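Local coordinates for uncharacterized protein (Bacteroides fragilis, PDB 3EUR) that is of unknown function but has a C-terminal domain of the thioredoxin-like family, which would be consistent with a thiol-disulfide redox role, at residues T34-N39 with T116-D121; T9-F14 with K124-K129. All blocks are in the same frame, centred on the assembly; numbering follows the deposited sequence.

Interaction 1 of 2, residues T34-N39 with T116-D121; sequences TLLFIN and TLYLLD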
loop_
_atom_site.group_PDB
_atom_site.type_symbol
_atom_site.label_atom_id
_atom_site.label_comp_id
_atom_site.label_asym_id
_atom_site.label_seq_id
_atom_site.Cartn_x
_atom_site.Cartn_y
_atom_site.Cartn_z
ATOM N N THR A 34 3.200 7.317 4.373
ATOM C CA THR A 34 2.857 6.418 3.306
ATOM C C THR A 34 1.937 5.328 3.860
ATOM O O THR A 34 2.283 4.687 4.862
ATOM C CB THR A 34 4.103 5.762 2.657
ATOM O OG1 THR A 34 4.905 6.747 2.041
ATOM C CG2 THR A 34 3.735 4.714 1.660
ATOM N N LEU A 35 0.792 5.129 3.230
ATOM C CA LEU A 35 -0.065 4.009 3.536
ATOM C C LEU A 35 0.157 2.950 2.462
ATOM O O LEU A 35 -0.267 3.122 1.328
ATOM C CB LEU A 35 -1.532 4.439 3.606
ATOM C CG LEU A 35 -2.515 3.365 4.089
ATOM C CD1 LEU A 35 -2.132 2.816 5.465
ATOM C CD2 LEU A 35 -3.934 3.997 4.134
ATOM N N LEU A 36 0.948 1.941 2.820
ATOM C CA LEU A 36 1.275 0.872 1.929
ATOM C C LEU A 36 0.159 -0.178 1.982
ATOM O O LEU A 36 -0.155 -0.689 3.044
ATOM C CB LEU A 36 2.622 0.244 2.352
ATOM C CG LEU A 36 3.097 -0.971 1.556
ATOM C CD1 LEU A 36 3.373 -0.581 0.110
ATOM C CD2 LEU A 36 4.341 -1.549 2.169
ATOM N N PHE A 37 -0.442 -0.415 0.830
ATOM C CA PHE A 37 -1.613 -1.244 0.681
ATOM C C PHE A 37 -1.281 -2.426 -0.219
ATOM O O PHE A 37 -1.267 -2.287 -1.429
ATOM C CB PHE A 37 -2.749 -0.358 0.167
ATOM C CG PHE A 37 -4.018 -1.068 -0.259
ATOM C CD1 PHE A 37 -4.432 -2.301 0.251
ATOM C CD2 PHE A 37 -4.876 -0.428 -1.146
ATOM C CE1 PHE A 37 -5.607 -2.876 -0.177
ATOM C CE2 PHE A 37 -6.048 -1.012 -1.566
ATOM C CZ PHE A 37 -6.423 -2.229 -1.067
ATOM N N ILE A 38 -0.989 -3.580 0.378
ATOM C CA ILE A 38 -0.630 -4.795 -0.377
ATOM C C ILE A 38 -1.907 -5.498 -0.724
ATOM O O ILE A 38 -2.689 -5.814 0.158
ATOM C CB ILE A 38 0.316 -5.697 0.408
ATOM C CG1 ILE A 38 1.488 -4.919 1.004
ATOM C CG2 ILE A 38 0.758 -6.845 -0.472
ATOM C CD1 ILE A 38 2.419 -5.728 1.919
ATOM N N ASN A 39 -2.167 -5.727 -2.004
ATOM C CA ASN A 39 -3.520 -6.137 -2.445
ATOM C C ASN A 39 -3.381 -7.179 -3.532
ATOM O O ASN A 39 -2.361 -7.247 -4.227
ATOM C CB ASN A 39 -4.258 -4.916 -2.958
ATOM C CG ASN A 39 -3.622 -4.326 -4.159
ATOM O OD1 ASN A 39 -2.784 -3.397 -4.083
ATOM N ND2 ASN A 39 -3.921 -4.870 -5.268
ATOM N N THR A 116 -3.410 -6.189 3.147
ATOM C CA THR A 116 -2.734 -5.714 4.346
ATOM C C THR A 116 -2.199 -4.289 4.210
ATOM O O THR A 116 -1.691 -3.868 3.171
ATOM C CB THR A 116 -1.572 -6.648 4.741
ATOM O OG1 THR A 116 -1.921 -8.004 4.437
ATOM C CG2 THR A 116 -1.275 -6.527 6.228
ATOM N N LEU A 117 -2.327 -3.550 5.304
ATOM C CA LEU A 117 -1.876 -2.169 5.409
ATOM C C LEU A 117 -0.692 -2.010 6.321
ATOM O O LEU A 117 -0.639 -2.592 7.397
ATOM C CB LEU A 117 -3.019 -1.294 5.951
ATOM C CG LEU A 117 -4.277 -1.208 5.122
ATOM C CD1 LEU A 117 -5.345 -0.417 5.897
ATOM C CD2 LEU A 117 -4.031 -0.545 3.773
ATOM N N TYR A 118 0.257 -1.189 5.886
ATOM C CA TYR A 118 1.319 -0.660 6.741
ATOM C C TYR A 118 1.256 0.853 6.697
ATOM O O TYR A 118 1.121 1.415 5.623
ATOM C CB TYR A 118 2.728 -1.095 6.278
ATOM C CG TYR A 118 3.052 -2.534 6.435
ATOM C CD1 TYR A 118 3.967 -2.916 7.409
ATOM C CD2 TYR A 118 2.441 -3.499 5.692
ATOM C CE1 TYR A 118 4.320 -4.219 7.611
ATOM C CE2 TYR A 118 2.768 -4.887 5.900
ATOM C CZ TYR A 118 3.690 -5.198 6.898
ATOM O OH TYR A 118 4.029 -6.534 7.129
ATOM N N LEU A 119 1.377 1.502 7.850
ATOM C CA LEU A 119 1.505 2.949 7.904
ATOM C C LEU A 119 2.950 3.267 8.209
ATOM O O LEU A 119 3.508 2.766 9.189
ATOM C CB LEU A 119 0.574 3.559 8.948
ATOM C CG LEU A 119 0.563 5.098 8.985
ATOM C CD1 LEU A 119 -0.045 5.697 7.786
ATOM C CD2 LEU A 119 -0.113 5.594 10.284
ATOM N N LEU A 120 3.563 4.067 7.331
ATOM C CA LEU A 120 4.981 4.394 7.386
ATOM C C LEU A 120 5.175 5.907 7.519
ATOM O O LEU A 120 4.383 6.686 6.947
ATOM C CB LEU A 120 5.675 3.936 6.097
ATOM C CG LEU A 120 5.411 2.521 5.643
ATOM C CD1 LEU A 120 6.125 2.228 4.311
ATOM C CD2 LEU A 120 5.777 1.479 6.671
ATOM N N ASP A 121 6.187 6.332 8.261
ATOM C CA ASP A 121 6.505 7.740 8.364
ATOM C C ASP A 121 7.339 8.196 7.153
ATOM O O ASP A 121 7.523 7.462 6.188
ATOM C CB ASP A 121 7.150 8.084 9.729
ATOM C CG ASP A 121 8.617 7.735 9.840
ATOM O OD1 ASP A 121 9.236 7.210 8.864
ATOM O OD2 ASP A 121 9.155 8.027 10.919
HETATM O O HOH W 1 6.682 8.134 3.628
#
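L36 and Y118 form the middle pair of an antiparallel two-strand unit in the central sheet of a thioredoxin-like fold. The axes of strands 34-38 and 116-120 approach to 4.7 Å, and six backbone hydrogen bonds stitch them in three reciprocal pairs: T34 with L120, L36 with Y118 and I38 with T116. The tightly packed part lies on the face carrying L35, F37, L117 and L119, under helices 44-55 and 133-141. Here L117 CD2 meets F37: with CG beside its own backbone N (chi1 -62°), L117 brings CD2 to 3.8 Å from F37 CB. The two side chains cross obliquely, and the edge of the F37 ring looks toward the carbonyl oxygen of T116. L35 swings CD1 over the backbone to 3.5 Å from Y118 O. On the other face, L36 CB lies 4.1 Å from Y118 CB. I38 CD1 comes obliquely to Y118 CE2; Y109, from outside the two strands, meets the Y118 ring edge-to-face.

The contrast is at the T34 end. T34 and L120 still meet at their CB atoms, but beyond them D121 is partly exposed and takes no part in the side-chain packing, its carboxylate turned to N123 and T125. There one water bridges, accepting from T34 OG1 at 2.8 Å and donating to D121 O, also at 2.8 Å.

Interaction 2 of 2, residues T9-F14 with K124-K129; sequences TKALNF and KTVLLK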
loop_
_atom_site.group_PDB
_atom_site.type_symbol
_atom_site.label_atom_id
_atom_site.label_comp_id
_atom_site.label_asym_id
_atom_site.label_seq_id
_atom_site.Cartn_x
_atom_site.Cartn_y
_atom_site.Cartn_z
ATOM N N THR A 9 11.013 0.016 12.867
ATOM C CA THR A 9 12.127 -0.272 11.967
ATOM C C THR A 9 11.748 0.129 10.543
ATOM O O THR A 9 10.592 0.402 10.254
ATOM C CB THR A 9 12.536 -1.755 12.021
ATOM O OG1 THR A 9 11.563 -2.563 11.357
ATOM C CG2 THR A 9 12.764 -2.198 13.481
ATOM N N LYS A 10 12.730 0.248 9.667
ATOM C CA LYS A 10 12.483 0.706 8.308
ATOM C C LYS A 10 11.889 -0.437 7.489
ATOM O O LYS A 10 12.451 -1.524 7.422
ATOM C CB LYS A 10 13.795 1.201 7.670
ATOM C CG LYS A 10 13.638 2.012 6.414
ATOM C CD LYS A 10 14.975 2.513 5.858
ATOM C CE LYS A 10 14.755 3.518 4.732
ATOM N NZ LYS A 10 16.039 4.195 4.335
ATOM N N ALA A 11 10.764 -0.172 6.844
ATOM C CA ALA A 11 10.139 -1.146 5.959
ATOM C C ALA A 11 11.115 -1.535 4.869
ATOM O O ALA A 11 11.929 -0.713 4.437
ATOM C CB ALA A 11 8.867 -0.547 5.356
ATOM N N LEU A 12 10.973 -2.750 4.357
ATOM C CA LEU A 12 11.821 -3.220 3.283
ATOM C C LEU A 12 11.515 -2.545 1.965
ATOM O O LEU A 12 10.358 -2.370 1.592
ATOM C CB LEU A 12 11.700 -4.729 3.121
ATOM C CG LEU A 12 12.523 -5.552 4.058
ATOM C CD1 LEU A 12 14.000 -5.550 3.601
ATOM C CD2 LEU A 12 12.268 -5.348 5.487
ATOM N N ASN A 13 12.549 -2.131 1.223
ATOM C CA ASN A 13 12.350 -1.507 -0.058
ATOM C C ASN A 13 11.939 -2.490 -1.112
ATOM O O ASN A 13 12.155 -3.723 -0.993
ATOM C CB ASN A 13 13.645 -0.842 -0.485
ATOM C CG ASN A 13 13.507 0.212 -1.544
ATOM O OD1 ASN A 13 12.440 0.787 -1.717
ATOM N ND2 ASN A 13 14.653 0.564 -2.193
ATOM N N PHE A 14 11.342 -1.969 -2.195
ATOM C CA PHE A 14 11.007 -2.725 -3.382
ATOM C C PHE A 14 10.775 -1.771 -4.524
ATOM O O PHE A 14 10.468 -0.607 -4.290
ATOM C CB PHE A 14 9.784 -3.641 -3.122
ATOM C CG PHE A 14 8.552 -2.870 -2.756
ATOM C CD1 PHE A 14 7.722 -2.314 -3.717
ATOM C CD2 PHE A 14 8.249 -2.642 -1.415
ATOM C CE1 PHE A 14 6.623 -1.558 -3.356
ATOM C CE2 PHE A 14 7.133 -1.894 -1.093
ATOM C CZ PHE A 14 6.353 -1.374 -2.041
ATOM N N LYS A 124 10.049 6.034 6.057
ATOM C CA LYS A 124 9.609 4.643 5.856
ATOM C C LYS A 124 9.781 3.779 7.112
ATOM O O LYS A 124 9.719 2.555 7.012
ATOM C CB LYS A 124 10.177 3.987 4.610
ATOM C CG LYS A 124 10.020 4.875 3.367
ATOM C CD LYS A 124 8.582 5.244 3.034
ATOM C CE LYS A 124 8.425 6.126 1.811
ATOM N NZ LYS A 124 8.955 7.497 1.992
ATOM N N THR A 125 9.883 4.418 8.255
ATOM C CA THR A 125 9.801 3.691 9.526
ATOM C C THR A 125 8.354 3.230 9.730
ATOM O O THR A 125 7.414 3.986 9.530
ATOM C CB THR A 125 10.246 4.577 10.687
ATOM O OG1 THR A 125 11.577 5.008 10.456
ATOM C CG2 THR A 125 10.174 3.865 12.055
ATOM N N VAL A 126 8.202 1.980 10.182
ATOM C CA VAL A 126 6.912 1.392 10.399
ATOM C C VAL A 126 6.257 1.973 11.635
ATOM O O VAL A 126 6.732 1.797 12.742
ATOM C CB VAL A 126 6.987 -0.152 10.478
ATOM C CG1 VAL A 126 5.634 -0.742 10.813
ATOM C CG2 VAL A 126 7.549 -0.730 9.220
ATOM N N LEU A 127 5.136 2.662 11.430
ATOM C CA LEU A 127 4.253 3.172 12.477
ATOM C C LEU A 127 3.188 2.165 12.850
ATOM O O LEU A 127 2.807 2.078 14.031
ATOM C CB LEU A 127 3.621 4.485 12.052
ATOM C CG LEU A 127 4.562 5.638 11.681
ATOM C CD1 LEU A 127 3.774 6.816 11.191
ATOM C CD2 LEU A 127 5.505 5.962 12.829
ATOM N N LEU A 128 2.622 1.454 11.881
ATOM C CA LEU A 128 1.674 0.382 12.113
ATOM C C LEU A 128 1.996 -0.736 11.123
ATOM O O LEU A 128 2.179 -0.486 9.944
ATOM C CB LEU A 128 0.226 0.806 11.899
ATOM C CG LEU A 128 -0.345 1.873 12.770
ATOM C CD1 LEU A 128 -1.688 2.362 12.214
ATOM C CD2 LEU A 128 -0.488 1.369 14.215
ATOM N N LYS A 129 2.121 -1.955 11.635
ATOM C CA LYS A 129 2.346 -3.153 10.869
ATOM C C LYS A 129 1.049 -3.955 10.727
ATOM O O LYS A 129 0.475 -4.350 11.739
ATOM C CB LYS A 129 3.430 -4.023 11.543
ATOM C CG LYS A 129 3.521 -5.411 10.862
ATOM C CD LYS A 129 4.671 -6.248 11.375
ATOM C CE LYS A 129 4.852 -7.516 10.583
ATOM N NZ LYS A 129 6.068 -8.311 11.056
#
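Two peptide carbonyls, those of T9 and K124, are the flat groups where T9-A11 runs beside K124-V126, forming a single beta bridge between the N-terminal arm and the lead-in to edge strand 126-131, one of the two outermost strands of the thioredoxin-like sheet. At the T9 carbonyl, V126 N donates at 2.9 Å to T9 O from 22° off the carbonyl plane. Well above that same face sits the methyl T125 CG2, 3.9 Å from T9 O. The opposite side of the plane is taken by V126 CG2, only 3.4 Å from T9 O; with CG1 anti to the backbone N (chi1 176°), this second methyl is left beside the N-H that makes the bond, so one oxygen is gripped and walled by the same residue.

The K124 carbonyl is treated in part alike, with the roles of the segments exchanged. A11 N donates at 2.9 Å to K124 O, tilted 23° from the plane, and K10 CG stands almost straight above that face, 4.0 Å from K124 O. Both lysines then lead their ammonium groups elsewhere: K10 makes a cation-pi contact with Y27, while K124 NZ bonds to F29 O. Beyond the bridge the segments part; the chain turns a corner at a classic beta bulge, where L127 and L128 both face L119. T9 OG1 is likewise occupied away from the bridge, by R6 O.

Buried apolar contact is small and lies on the inner side, where A11 and V126 both lean on L120. There A11 CB reaches V126 CG2 at 4.1 Å and K124 O at 3.6 Å, coming near the plane of the K124 carbonyl and not over its other face.

Followed from the N terminus, the chain lays down the arm 9-14 first, then forms strands 15-18 and 23-25 at the far edge of the sheet before reaching strand 33-38, the inner partner of interaction 1. The helices and strands between residues 39 and 116 are looped out before strand 116-120 returns to close that contact. A short turn leads directly into 124-129, which goes back to the arm and closes interaction 2 as the wider loop, wholly enclosing the first without crossing it. The two share a seam: the backbone of L119 probably bonds to L127 and L128, and T34 packs on K124. Arm, edge strand and buried sheet centre are thereby joined in succession.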